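Local coordinates for putative transcriptional regulator, sugar-binding family (Arthrobacter aurescens, PDB 3NZE), which probably binds a sugar effector and DNA to regulate transcription, at residues Asn57-Val62 with Asp82-Gln87; Ala193-Arg198 with Thr207-Ser212; Tyr20-His25 with Gly246-Leu251. All coordinates share one frame; numbering follows the deposited sequence. Where two conformers were deposited one is given.

Interaction 3 opens first, as the chain leaves helix 9-20 and enters strand 23-27, and closes last, at 246-251, so it brings the two ends of the domain together. The other two contacts nest inside that long loop, one after the other. Interaction 1 joins strands 59-62 and 84-87 across the short connection through helix 66-73. Interaction 2 follows much later and closes a tight loop between strand 195-198 and the 3-10 segment 207-210. All three reach one mixed sheet. Interactions 1 and 2 do not touch, their nearest atoms being about 7 Å apart, whereas Phe197 of interaction 2 packs on Leu247 of interaction 3.

Interaction 1: Asn57-Val62 with Asp82-Gln87; sequences NAIIGV and DSIVVQ
Ile60 and Ile84 make the straightest bond of this parallel strand pair: Ile60 N reaches Ile84 O at 2.7 Å, nearly along the C=O axis. The ladder continues on both sides, with Ile84 N to Ala58 O at 2.8 Å, Val86 N to Ile60 O at 2.8 Å and Val62 N to Val86 O at 2.9 Å. The short strand axes are 28° apart. Before the strands begin, a side chain takes over the ladder, and Ala58 N donates to Ser83 OG at 2.9 Å. That hydroxyl sits beside its own backbone N (chi1 -70°), which brings it to Ala58, and it also bonds to Asp55 O, so the serine is gripped twice. Further out, Asn57 and Asp82 run side by side in the same direction, their amide and carboxylate planes 13° apart and Asn57 ND2 3.4 Å from Asp82 CB. A water gives a hydrogen to Asp82 O at 2.8 Å and a weak one to Ala58 O. On the face carrying Ile59, Ile84 and Val86, Ile59 CG2 lies 3.7 Å from Val86 CG1, though Val86 was modelled in two conformers, so this contact is doubtful. The pair is part of a beta-alpha-beta unit whose connecting helix is 66-73. Helix 139-149 covers the Ile59, Ile84 and Val86 face through Leu147, Ile144 and Gln148, while Met106 of helix 99-113 packs against Val62, Val85 and Gln87 on the other. Gly61 carries the sheet on to strand 153-160. Beyond strand 84-87 comes strand 116-118, where Ile84 touches Glu118, a calcium ligand seen in a structure of this protein, although no calcium is bound to this chain here.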
ATOM      1  N   ASN A  57     -14.327  -5.558 -16.462  1.00 23.88           N
ATOM      2  CA  ASN A  57     -14.801  -6.712 -15.702  1.00 25.23           C
ATOM      3  C   ASN A  57     -13.827  -7.109 -14.603  1.00 26.21           C
ATOM      4  O   ASN A  57     -13.611  -8.297 -14.348  1.00 24.83           O
ATOM      5  CB  ASN A  57     -15.028  -7.901 -16.638  1.00 31.81           C
ATOM      6  CG  ASN A  57     -16.102  -7.626 -17.664  1.00 43.00           C
ATOM      7  OD1 ASN A  57     -15.811  -7.352 -18.830  1.00 53.61           O
ATOM      8  ND2 ASN A  57     -17.351  -7.686 -17.235  1.00 41.14           N
ATOM      9  N   ALA A  58     -13.238  -6.113 -13.954  1.00 23.08           N
ATOM     10  CA  ALA A  58     -12.213  -6.366 -12.948  1.00 20.91           C
ATOM     11  C   ALA A  58     -12.551  -5.691 -11.631  1.00 24.41           C
ATOM     12  O   ALA A  58     -13.302  -4.719 -11.589  1.00 33.33           O
ATOM     13  CB  ALA A  58     -10.858  -5.880 -13.445  1.00 22.22           C
ATOM     14  N   ILE A  59     -11.985  -6.212 -10.555  1.00 21.27           N
ATOM     15  CA  ILE A  59     -12.117  -5.594  -9.244  1.00 18.53           C
ATOM     16  C   ILE A  59     -10.738  -5.124  -8.813  1.00 22.12           C
ATOM     17  O   ILE A  59      -9.816  -5.927  -8.663  1.00 21.65           O
ATOM     18  CB  ILE A  59     -12.725  -6.569  -8.219  1.00 23.31           C
ATOM     19  CG1 ILE A  59     -14.166  -6.907  -8.625  1.00 24.92           C
ATOM     20  CG2 ILE A  59     -12.685  -5.979  -6.810  1.00 21.20           C
ATOM     21  CD1 ILE A  59     -14.758  -8.073  -7.877  1.00 29.20           C
ATOM     22  N   ILE A  60     -10.591  -3.812  -8.666  1.00 19.58           N
ATOM     23  CA  ILE A  60      -9.303  -3.222  -8.337  1.00 19.71           C
ATOM     24  C   ILE A  60      -9.286  -2.768  -6.880  1.00 22.13           C
ATOM     25  O   ILE A  60     -10.001  -1.826  -6.509  1.00 22.94           O
ATOM     26  CB  ILE A  60      -9.010  -1.995  -9.213  1.00 26.74           C
ATOM     27  CG1 ILE A  60      -9.231  -2.310 -10.699  1.00 27.26           C
ATOM     28  CG2 ILE A  60      -7.604  -1.473  -8.940  1.00 23.04           C
ATOM     29  CD1 ILE A  60      -8.486  -3.510 -11.177  1.00 32.96           C
ATOM     30  N   GLY A  61      -8.449  -3.416  -6.073  1.00 17.98           N
ATOM     31  CA  GLY A  61      -8.298  -3.062  -4.672  1.00 17.27           C
ATOM     32  C   GLY A  61      -7.264  -1.965  -4.472  1.00 20.47           C
ATOM     33  O   GLY A  61      -6.141  -2.059  -4.971  1.00 19.54           O
ATOM     34  N   VAL A  62      -7.651  -0.909  -3.757  1.00 14.92           N
ATOM     35  CA  VAL A  62      -6.736   0.194  -3.466  1.00 14.44           C
ATOM     36  C   VAL A  62      -6.620   0.387  -1.962  1.00 17.00           C
ATOM     37  O   VAL A  62      -7.621   0.626  -1.278  1.00 17.66           O
ATOM     38  CB  VAL A  62      -7.255   1.527  -4.060  1.00 17.42           C
ATOM     39  CG1 VAL A  62      -6.353   2.687  -3.659  1.00 17.53           C
ATOM     40  CG2 VAL A  62      -7.369   1.433  -5.587  1.00 21.54           C
ATOM     41  N   ASP A  82     -17.733  -2.288 -16.509  1.00 27.14           N
ATOM     42  CA  ASP A  82     -18.054  -3.365 -15.576  1.00 29.75           C
ATOM     43  C   ASP A  82     -16.948  -3.652 -14.569  1.00 29.24           C
ATOM     44  O   ASP A  82     -16.841  -4.762 -14.042  1.00 27.41           O
ATOM     45  CB  ASP A  82     -18.425  -4.641 -16.333  1.00 33.69           C
ATOM     46  CG  ASP A  82     -19.780  -4.539 -16.998  1.00 49.15           C
ATOM     47  OD1 ASP A  82     -19.836  -4.506 -18.247  1.00 52.22           O
ATOM     48  OD2 ASP A  82     -20.791  -4.476 -16.266  1.00 57.34           O
ATOM     49  N   SER A  83     -16.132  -2.648 -14.292  1.00 25.51           N
ATOM     50  CA  SER A  83     -15.102  -2.795 -13.280  1.00 23.43           C
ATOM     51  C   SER A  83     -15.446  -2.016 -12.030  1.00 23.77           C
ATOM     52  O   SER A  83     -16.268  -1.101 -12.057  1.00 23.49           O
ATOM     53  CB  SER A  83     -13.753  -2.350 -13.814  1.00 21.47           C
ATOM     54  OG  SER A  83     -13.295  -3.285 -14.777  1.00 25.09           O
ATOM     55  N   ILE A  84     -14.799  -2.391 -10.935  1.00 21.36           N
ATOM     56  CA  ILE A  84     -15.072  -1.798  -9.644  1.00 20.05           C
ATOM     57  C   ILE A  84     -13.756  -1.476  -8.970  1.00 26.64           C
ATOM     58  O   ILE A  84     -12.822  -2.267  -9.041  1.00 24.49           O
ATOM     59  CB  ILE A  84     -15.794  -2.819  -8.744  1.00 27.25           C
ATOM     60  CG1 ILE A  84     -17.143  -3.209  -9.343  1.00 25.12           C
ATOM     61  CG2 ILE A  84     -15.962  -2.278  -7.336  1.00 26.03           C
ATOM     62  CD1 ILE A  84     -17.776  -4.421  -8.677  1.00 36.54           C
ATOM     63  N   VAL A  85     -13.666  -0.317  -8.329  1.00 20.40           N
ATOM     64  CA  VAL A  85     -12.527  -0.043  -7.462  0.53 20.97           C
ATOM     65  C   VAL A  85     -13.003  -0.114  -6.021  1.00 24.36           C
ATOM     66  O   VAL A  85     -13.955   0.566  -5.631  1.00 22.80           O
ATOM     67  CB  VAL A  85     -11.855   1.320  -7.740  0.53 20.87           C
ATOM     68  CG1 VAL A  85     -11.075   1.279  -9.047  0.53 18.59           C
ATOM     69  CG2 VAL A  85     -12.877   2.443  -7.746  0.53 19.20           C
ATOM     70  N   VAL A  86     -12.357  -0.969  -5.238  1.00 20.26           N
ATOM     71  CA  VAL A  86     -12.763  -1.185  -3.857  0.85 20.89           C
ATOM     72  C   VAL A  86     -11.693  -0.720  -2.869  1.00 22.49           C
ATOM     73  O   VAL A  86     -10.499  -0.995  -3.033  1.00 21.99           O
ATOM     74  CB  VAL A  86     -13.208  -2.660  -3.598  0.85 17.03           C
ATOM     75  CG1 VAL A  86     -12.080  -3.662  -3.938  0.85 16.06           C
ATOM     76  CG2 VAL A  86     -13.693  -2.842  -2.162  0.85 19.56           C
ATOM     77  N   GLN A  87     -12.134   0.002  -1.848  1.00 18.33           N
ATOM     78  CA  GLN A  87     -11.263   0.513  -0.804  1.00 16.88           C
ATOM     79  C   GLN A  87     -10.859  -0.628   0.140  1.00 18.65           C
ATOM     80  O   GLN A  87     -11.724  -1.347   0.641  1.00 18.93           O
ATOM     81  CB  GLN A  87     -12.051   1.581  -0.041  1.00 15.49           C
ATOM     82  CG  GLN A  87     -11.310   2.317   1.050  1.00 20.64           C
ATOM     83  CD  GLN A  87     -12.238   3.319   1.728  1.00 24.46           C
ATOM     84  OE1 GLN A  87     -13.255   3.707   1.155  1.00 26.59           O
ATOM     85  NE2 GLN A  87     -11.894   3.739   2.939  1.00 20.51           N
TER
HETATM   86  O   HOH W   1     -16.368  -6.078 -11.570  1.00 41.15           O

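Interaction 2: Ala193-Arg198 with Thr207-Ser212; sequences ATVFFR and TLNERS
Asn209 lays its carboxamide against the backbone of Phe196 and pairs with both of its polar atoms. Phe196 N donates to Asn209 OD1 at 2.8 Å, in the carbonyl plane and on a lone pair, and Asn209 ND2 donates to Phe196 O at 3.0 Å, with the acceptor lying in the amide plane. Both bonds are nearly straight, and together they fix the rotation of the amide. With CG beside the backbone N (chi1 -77°), the amide swings out from the 3-10 segment 207-210 to reach the strand. It also meets the Phe196 ring at its edge: Asn209 OD1 is in the ring plane, 3.4 Å from Phe196 CD2, and the amide and ring planes are 25° apart. Val195 crosses Asn209 at about a right angle, its CG1 3.7 Å from Asn209 OD1. Ser212 adds a second grip. Its OG, anti to the backbone N (chi1 -178°), donates to Thr194 O at 2.8 Å from above the carbonyl plane rather than on a lone pair, and is itself bonded to Gly214 N. Val195 CG2 rests 3.5 Å from Ser212 OG. An alanine at Asn209 would remove both amide bonds and is likely to leave Phe196 N and O without these partners and the loop less firmly held to the strand. The amide thus bonds to both the N-H and the C=O of one strand residue, as a neighbouring strand's backbone would, on one edge of strand 195-198. Phe197 pairs that strand with strand 188-192, and Val188 and Asp191 of strand 188-192 touch Phe196, whose ring also meets Tyr170. Val195 O bonds to His217 of helix 217-221, while Arg211, in the same loop, forms a salt bridge with Asp179 of helix 177-185.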
ATOM      1  N   ALA A 193      -1.572  -1.679   4.043  1.00 17.64           N
ATOM      2  CA  ALA A 193      -3.010  -1.524   4.299  1.00 21.95           C
ATOM      3  C   ALA A 193      -3.367  -1.587   5.792  1.00 20.82           C
ATOM      4  O   ALA A 193      -4.467  -2.015   6.168  1.00 20.68           O
ATOM      5  CB  ALA A 193      -3.803  -2.575   3.499  1.00 24.90           C
ATOM      6  N   THR A 194      -2.428  -1.143   6.623  1.00 19.35           N
ATOM      7  CA  THR A 194      -2.544  -1.151   8.084  1.00 23.15           C
ATOM      8  C   THR A 194      -2.431  -2.542   8.721  1.00 18.59           C
ATOM      9  O   THR A 194      -2.719  -2.707   9.905  1.00 21.19           O
ATOM     10  CB  THR A 194      -3.788  -0.360   8.630  1.00 20.15           C
ATOM     11  OG1 THR A 194      -4.975  -1.162   8.546  1.00 24.85           O
ATOM     12  CG2 THR A 194      -3.969   0.953   7.880  1.00 21.90           C
ATOM     13  N   VAL A 195      -1.997  -3.538   7.942  1.00 17.59           N
ATOM     14  CA  VAL A 195      -1.683  -4.854   8.494  1.00 16.25           C
ATOM     15  C   VAL A 195      -0.166  -4.987   8.603  1.00 17.66           C
ATOM     16  O   VAL A 195       0.547  -4.915   7.603  1.00 20.43           O
ATOM     17  CB  VAL A 195      -2.240  -6.015   7.643  1.00 17.80           C
ATOM     18  CG1 VAL A 195      -1.983  -7.370   8.327  1.00 20.43           C
ATOM     19  CG2 VAL A 195      -3.730  -5.839   7.384  1.00 18.80           C
ATOM     20  N   PHE A 196       0.316  -5.163   9.823  1.00 20.24           N
ATOM     21  CA  PHE A 196       1.740  -5.083  10.122  1.00 20.22           C
ATOM     22  C   PHE A 196       2.486  -6.393   9.932  1.00 19.16           C
ATOM     23  O   PHE A 196       1.892  -7.480   9.985  1.00 19.40           O
ATOM     24  CB  PHE A 196       1.916  -4.591  11.557  1.00 23.43           C
ATOM     25  CG  PHE A 196       1.349  -3.214  11.787  1.00 22.45           C
ATOM     26  CD1 PHE A 196       2.161  -2.103  11.677  1.00 18.03           C
ATOM     27  CD2 PHE A 196       0.004  -3.039  12.083  1.00 26.87           C
ATOM     28  CE1 PHE A 196       1.645  -0.822  11.865  1.00 19.56           C
ATOM     29  CE2 PHE A 196      -0.522  -1.765  12.281  1.00 28.08           C
ATOM     30  CZ  PHE A 196       0.305  -0.657  12.169  1.00 24.10           C
ATOM     31  N   PHE A 197       3.793  -6.281   9.702  1.00 17.82           N
ATOM     32  CA  PHE A 197       4.653  -7.462   9.555  1.00 18.77           C
ATOM     33  C   PHE A 197       6.034  -7.225  10.162  1.00 21.20           C
ATOM     34  O   PHE A 197       6.424  -6.078  10.407  1.00 19.91           O
ATOM     35  CB  PHE A 197       4.795  -7.814   8.082  1.00 20.05           C
ATOM     36  CG  PHE A 197       5.106  -6.633   7.213  1.00 19.61           C
ATOM     37  CD1 PHE A 197       6.363  -6.049   7.238  1.00 18.38           C
ATOM     38  CD2 PHE A 197       4.130  -6.083   6.391  1.00 19.34           C
ATOM     39  CE1 PHE A 197       6.661  -4.952   6.439  1.00 16.76           C
ATOM     40  CE2 PHE A 197       4.410  -4.977   5.592  1.00 18.66           C
ATOM     41  CZ  PHE A 197       5.686  -4.411   5.619  1.00 17.17           C
ATOM     42  N   ARG A 198       6.767  -8.317  10.396  1.00 20.87           N
ATOM     43  CA  ARG A 198       8.122  -8.269  10.954  1.00 20.90           C
ATOM     44  C   ARG A 198       9.161  -8.249   9.832  1.00 21.71           C
ATOM     45  O   ARG A 198       8.810  -8.314   8.655  1.00 21.76           O
ATOM     46  CB  ARG A 198       8.369  -9.473  11.881  1.00 20.08           C
ATOM     47  CG  ARG A 198       7.357  -9.588  13.027  1.00 24.07           C
ATOM     48  CD  ARG A 198       7.708 -10.761  13.957  1.00 26.79           C
ATOM     49  NE  ARG A 198       6.720 -10.949  15.017  1.00 24.04           N
ATOM     50  CZ  ARG A 198       5.575 -11.612  14.872  1.00 28.43           C
ATOM     51  NH1 ARG A 198       5.260 -12.165  13.703  1.00 27.09           N
ATOM     52  NH2 ARG A 198       4.742 -11.729  15.899  1.00 32.14           N
ATOM     53  N   THR A 207      -0.276  -8.325  18.004  1.00 23.17           N
ATOM     54  CA  THR A 207      -1.426  -7.810  18.717  1.00 26.84           C
ATOM     55  C   THR A 207      -2.177  -6.720  17.937  1.00 23.66           C
ATOM     56  O   THR A 207      -3.405  -6.748  17.841  1.00 24.62           O
ATOM     57  CB  THR A 207      -0.970  -7.278  20.090  1.00 26.56           C
ATOM     58  OG1 THR A 207      -1.038  -8.345  21.042  1.00 39.77           O
ATOM     59  CG2 THR A 207      -1.832  -6.125  20.544  1.00 43.19           C
ATOM     60  N   LEU A 208      -1.438  -5.773  17.374  1.00 24.42           N
ATOM     61  CA  LEU A 208      -2.061  -4.661  16.646  1.00 24.00           C
ATOM     62  C   LEU A 208      -2.909  -5.110  15.454  1.00 22.91           C
ATOM     63  O   LEU A 208      -3.870  -4.438  15.085  1.00 23.49           O
ATOM     64  CB  LEU A 208      -1.008  -3.639  16.199  1.00 27.31           C
ATOM     65  CG  LEU A 208      -0.741  -2.561  17.249  1.00 39.27           C
ATOM     66  CD1 LEU A 208       0.429  -1.688  16.852  1.00 40.79           C
ATOM     67  CD2 LEU A 208      -1.995  -1.719  17.468  1.00 30.66           C
ATOM     68  N   ASN A 209      -2.569  -6.251  14.859  1.00 22.14           N
ATOM     69  CA  ASN A 209      -3.317  -6.716  13.695  1.00 19.43           C
ATOM     70  C   ASN A 209      -4.773  -7.093  13.984  1.00 25.73           C
ATOM     71  O   ASN A 209      -5.592  -7.135  13.064  1.00 27.35           O
ATOM     72  CB  ASN A 209      -2.576  -7.829  12.944  1.00 21.23           C
ATOM     73  CG  ASN A 209      -1.444  -7.290  12.094  1.00 20.63           C
ATOM     74  OD1 ASN A 209      -1.400  -6.098  11.803  1.00 22.80           O
ATOM     75  ND2 ASN A 209      -0.516  -8.168  11.694  1.00 21.28           N
ATOM     76  N   GLU A 210      -5.102  -7.345  15.252  1.00 21.32           N
ATOM     77  CA  GLU A 210      -6.497  -7.623  15.590  0.63 19.75           C
ATOM     78  C   GLU A 210      -7.352  -6.365  15.556  1.00 23.54           C
ATOM     79  O   GLU A 210      -8.587  -6.437  15.664  1.00 25.17           O
ATOM     80  CB  GLU A 210      -6.602  -8.288  16.952  0.63 20.19           C
ATOM     81  CG  GLU A 210      -5.914  -9.633  17.001  0.63 26.11           C
ATOM     82  CD  GLU A 210      -6.159 -10.326  18.301  0.63 29.32           C
ATOM     83  OE1 GLU A 210      -6.352  -9.617  19.311  0.63 33.98           O
ATOM     84  OE2 GLU A 210      -6.164 -11.573  18.312  0.63 33.45           O
ATOM     85  N   ARG A 211      -6.705  -5.217  15.382  1.00 19.57           N
ATOM     86  CA  ARG A 211      -7.394  -3.931  15.317  1.00 21.85           C
ATOM     87  C   ARG A 211      -7.367  -3.326  13.909  1.00 24.48           C
ATOM     88  O   ARG A 211      -7.891  -2.231  13.672  1.00 21.68           O
ATOM     89  CB  ARG A 211      -6.775  -2.964  16.327  1.00 19.92           C
ATOM     90  CG  ARG A 211      -7.098  -3.326  17.776  1.00 21.37           C
ATOM     91  CD  ARG A 211      -6.093  -2.728  18.731  1.00 26.87           C
ATOM     92  NE  ARG A 211      -5.965  -1.287  18.556  1.00 24.51           N
ATOM     93  CZ  ARG A 211      -5.047  -0.540  19.162  1.00 26.60           C
ATOM     94  NH1 ARG A 211      -4.158  -1.102  19.977  1.00 26.40           N
ATOM     95  NH2 ARG A 211      -5.009   0.766  18.940  1.00 24.67           N
ATOM     96  N   SER A 212      -6.752  -4.046  12.975  1.00 20.15           N
ATOM     97  CA  SER A 212      -6.626  -3.545  11.615  1.00 17.71           C
ATOM     98  C   SER A 212      -7.888  -3.741  10.775  1.00 20.90           C
ATOM     99  O   SER A 212      -8.631  -4.701  10.975  1.00 23.01           O
ATOM    100  CB  SER A 212      -5.427  -4.177  10.909  1.00 20.54           C
ATOM    101  OG  SER A 212      -5.313  -3.629   9.600  1.00 24.51           O
TER

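Interaction 3: Tyr20-His25 with Gly246-Leu251; sequences YGVDVH and GLATDL
His25 reaches Leu251 from the edge of its imidazole: a water in the ring plane lies 2.7 Å from His25 ND1 and gives a hydrogen to Leu251 O at 3.1 Å. The other flat groups are the carboxylates of Asp23 and Asp250, with Asp23 OD2 4.5 Å from Asp250 OD1. A second water stands between these like charges, 2.8 Å from Asp23 OD2, and can donate to both, though it has more acceptors nearby than protons. Asp250 OD2 is met on its anti side by Thr249 OG1 at 2.7 Å, 33° out of the carboxylate plane. The salt bridge from Asp250 OD2 to Arg225 would probably offset some of the charge. The backbones that carry them run as parallel strands, a pairing in keeping with the Rossmann-like sheet of the family: His25 N bonds to Leu251 O at 2.9 Å, Leu251 N to Asp23 O, and Asp23 N to Thr249 O. Gly246, with positive phi, closes helix 236-244 in a Schellman motif just before the chain turns into strand 250-254. On the face opposite the aspartates, Val24 CG2 lies 4.3 Å from Leu251 CD2. The side chain of Leu251 also packs on Leu239 and on Cys228 of strand 225-230. Val22 CG1 presses on Ala248 O at 3.4 Å, just before the strand begins, and Val22 also touches Leu243. His25 packs against Gln45 and Thr49 of helix 35-50.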
ATOM      1  N   TYR A  20      14.992 -10.211  -5.302  1.00 20.98           N
ATOM      2  CA  TYR A  20      13.704 -10.203  -4.612  1.00 23.30           C
ATOM      3  C   TYR A  20      12.564 -10.860  -5.384  1.00 20.98           C
ATOM      4  O   TYR A  20      11.476 -11.020  -4.847  1.00 23.98           O
ATOM      5  CB  TYR A  20      13.308  -8.782  -4.186  1.00 20.57           C
ATOM      6  CG  TYR A  20      14.233  -8.231  -3.127  1.00 22.16           C
ATOM      7  CD1 TYR A  20      14.066  -8.573  -1.787  1.00 23.96           C
ATOM      8  CD2 TYR A  20      15.297  -7.403  -3.472  1.00 21.68           C
ATOM      9  CE1 TYR A  20      14.922  -8.080  -0.809  1.00 26.85           C
ATOM     10  CE2 TYR A  20      16.159  -6.908  -2.502  1.00 28.99           C
ATOM     11  CZ  TYR A  20      15.964  -7.253  -1.172  1.00 29.40           C
ATOM     12  OH  TYR A  20      16.817  -6.768  -0.202  1.00 30.67           O
ATOM     13  N   GLY A  21      12.813 -11.235  -6.637  1.00 21.77           N
ATOM     14  CA  GLY A  21      11.821 -11.967  -7.405  1.00 21.48           C
ATOM     15  C   GLY A  21      10.523 -11.210  -7.636  1.00 20.36           C
ATOM     16  O   GLY A  21       9.434 -11.790  -7.586  1.00 23.57           O
ATOM     17  N   VAL A  22      10.638  -9.908  -7.876  1.00 15.83           N
ATOM     18  CA  VAL A  22       9.502  -9.088  -8.283  1.00 14.09           C
ATOM     19  C   VAL A  22       9.878  -8.340  -9.551  1.00 14.80           C
ATOM     20  O   VAL A  22      11.058  -8.112  -9.812  1.00 17.37           O
ATOM     21  CB  VAL A  22       9.112  -8.046  -7.225  1.00 21.19           C
ATOM     22  CG1 VAL A  22       8.576  -8.730  -5.990  1.00 25.00           C
ATOM     23  CG2 VAL A  22      10.305  -7.144  -6.899  1.00 17.46           C
ATOM     24  N   ASP A  23       8.879  -7.971 -10.351  1.00 16.30           N
ATOM     25  CA  ASP A  23       9.136  -7.068 -11.456  1.00 17.98           C
ATOM     26  C   ASP A  23       9.294  -5.679 -10.854  1.00 23.20           C
ATOM     27  O   ASP A  23       8.674  -5.366  -9.833  1.00 21.54           O
ATOM     28  CB  ASP A  23       8.030  -7.152 -12.514  1.00 17.81           C
ATOM     29  CG  ASP A  23       8.179  -8.390 -13.404  1.00 27.72           C
ATOM     30  OD1 ASP A  23       9.071  -8.376 -14.273  1.00 30.67           O
ATOM     31  OD2 ASP A  23       7.428  -9.372 -13.233  1.00 28.23           O
ATOM     32  N   VAL A  24      10.154  -4.862 -11.448  1.00 15.88           N
ATOM     33  CA  VAL A  24      10.499  -3.588 -10.822  1.00 16.95           C
ATOM     34  C   VAL A  24      10.782  -2.468 -11.807  1.00 16.26           C
ATOM     35  O   VAL A  24      11.351  -2.692 -12.882  1.00 18.70           O
ATOM     36  CB  VAL A  24      11.711  -3.768  -9.871  1.00 17.76           C
ATOM     37  CG1 VAL A  24      12.877  -4.353 -10.616  1.00 25.37           C
ATOM     38  CG2 VAL A  24      12.097  -2.443  -9.200  1.00 18.95           C
ATOM     39  N   HIS A  25      10.358  -1.261 -11.429  1.00 18.29           N
ATOM     40  CA  HIS A  25      10.677  -0.036 -12.143  1.00 16.86           C
ATOM     41  C   HIS A  25      11.374   0.904 -11.170  1.00 16.80           C
ATOM     42  O   HIS A  25      10.796   1.303 -10.154  1.00 16.92           O
ATOM     43  CB  HIS A  25       9.409   0.638 -12.679  1.00 18.09           C
ATOM     44  CG  HIS A  25       8.804  -0.066 -13.851  1.00 23.19           C
ATOM     45  ND1 HIS A  25       7.885  -1.084 -13.715  1.00 32.69           N
ATOM     46  CD2 HIS A  25       8.995   0.094 -15.181  1.00 31.37           C
ATOM     47  CE1 HIS A  25       7.534  -1.518 -14.912  1.00 34.76           C
ATOM     48  NE2 HIS A  25       8.194  -0.821 -15.819  1.00 34.79           N
ATOM     49  N   GLY A 246       6.458 -11.448   0.657  1.00 21.17           N
ATOM     50  CA  GLY A 246       6.035 -11.791  -0.690  1.00 17.57           C
ATOM     51  C   GLY A 246       4.782 -11.058  -1.122  1.00 16.14           C
ATOM     52  O   GLY A 246       3.979 -11.567  -1.907  1.00 18.16           O
ATOM     53  N   LEU A 247       4.601  -9.852  -0.598  1.00 19.91           N
ATOM     54  CA  LEU A 247       3.357  -9.145  -0.826  1.00 19.24           C
ATOM     55  C   LEU A 247       3.216  -8.587  -2.242  1.00 18.00           C
ATOM     56  O   LEU A 247       2.112  -8.521  -2.757  1.00 19.37           O
ATOM     57  CB  LEU A 247       3.168  -8.049   0.220  1.00 17.55           C
ATOM     58  CG  LEU A 247       3.066  -8.556   1.650  1.00 17.66           C
ATOM     59  CD1 LEU A 247       2.687  -7.392   2.565  1.00 19.36           C
ATOM     60  CD2 LEU A 247       2.014  -9.653   1.735  1.00 22.17           C
ATOM     61  N   ALA A 248       4.332  -8.230  -2.879  1.00 17.73           N
ATOM     62  CA  ALA A 248       4.296  -7.534  -4.171  1.00 16.56           C
ATOM     63  C   ALA A 248       4.586  -8.471  -5.343  1.00 16.92           C
ATOM     64  O   ALA A 248       5.301  -9.448  -5.183  1.00 17.90           O
ATOM     65  CB  ALA A 248       5.303  -6.412  -4.171  1.00 17.65           C
ATOM     66  N   THR A 249       4.017  -8.173  -6.508  1.00 17.05           N
ATOM     67  CA  THR A 249       4.477  -8.786  -7.755  1.00 16.14           C
ATOM     68  C   THR A 249       5.205  -7.742  -8.613  1.00 19.28           C
ATOM     69  O   THR A 249       6.078  -8.078  -9.414  1.00 19.38           O
ATOM     70  CB  THR A 249       3.315  -9.395  -8.577  1.00 14.65           C
ATOM     71  OG1 THR A 249       2.324  -8.383  -8.824  1.00 17.19           O
ATOM     72  CG2 THR A 249       2.672 -10.547  -7.832  1.00 17.61           C
ATOM     73  N   ASP A 250       4.826  -6.474  -8.450  1.00 16.84           N
ATOM     74  CA  ASP A 250       5.375  -5.369  -9.218  1.00 15.59           C
ATOM     75  C   ASP A 250       5.741  -4.245  -8.257  1.00 17.74           C
ATOM     76  O   ASP A 250       4.952  -3.878  -7.394  1.00 21.41           O
ATOM     77  CB  ASP A 250       4.351  -4.856 -10.233  1.00 16.64           C
ATOM     78  CG  ASP A 250       3.912  -5.934 -11.211  1.00 24.67           C
ATOM     79  OD1 ASP A 250       4.509  -6.040 -12.306  1.00 20.39           O
ATOM     80  OD2 ASP A 250       2.979  -6.685 -10.881  1.00 26.93           O
ATOM     81  N   LEU A 251       6.945  -3.723  -8.390  1.00 14.13           N
ATOM     82  CA  LEU A 251       7.426  -2.716  -7.451  1.00 15.81           C
ATOM     83  C   LEU A 251       7.875  -1.476  -8.203  1.00 15.26           C
ATOM     84  O   LEU A 251       8.588  -1.579  -9.202  1.00 18.06           O
ATOM     85  CB  LEU A 251       8.599  -3.303  -6.661  1.00 14.23           C
ATOM     86  CG  LEU A 251       9.399  -2.387  -5.739  1.00 17.44           C
ATOM     87  CD1 LEU A 251       8.524  -1.946  -4.559  1.00 16.03           C
ATOM     88  CD2 LEU A 251      10.646  -3.102  -5.239  1.00 16.23           C
TER
HETATM   89  O   HOH W   2       4.769  -9.113 -12.326  1.00 26.77           O
HETATM   90  O   HOH W   3       6.536 -10.744 -10.326  1.00 33.29           O
HETATM   91  O   HOH W   4       6.869  -2.453 -11.611  1.00 41.71           O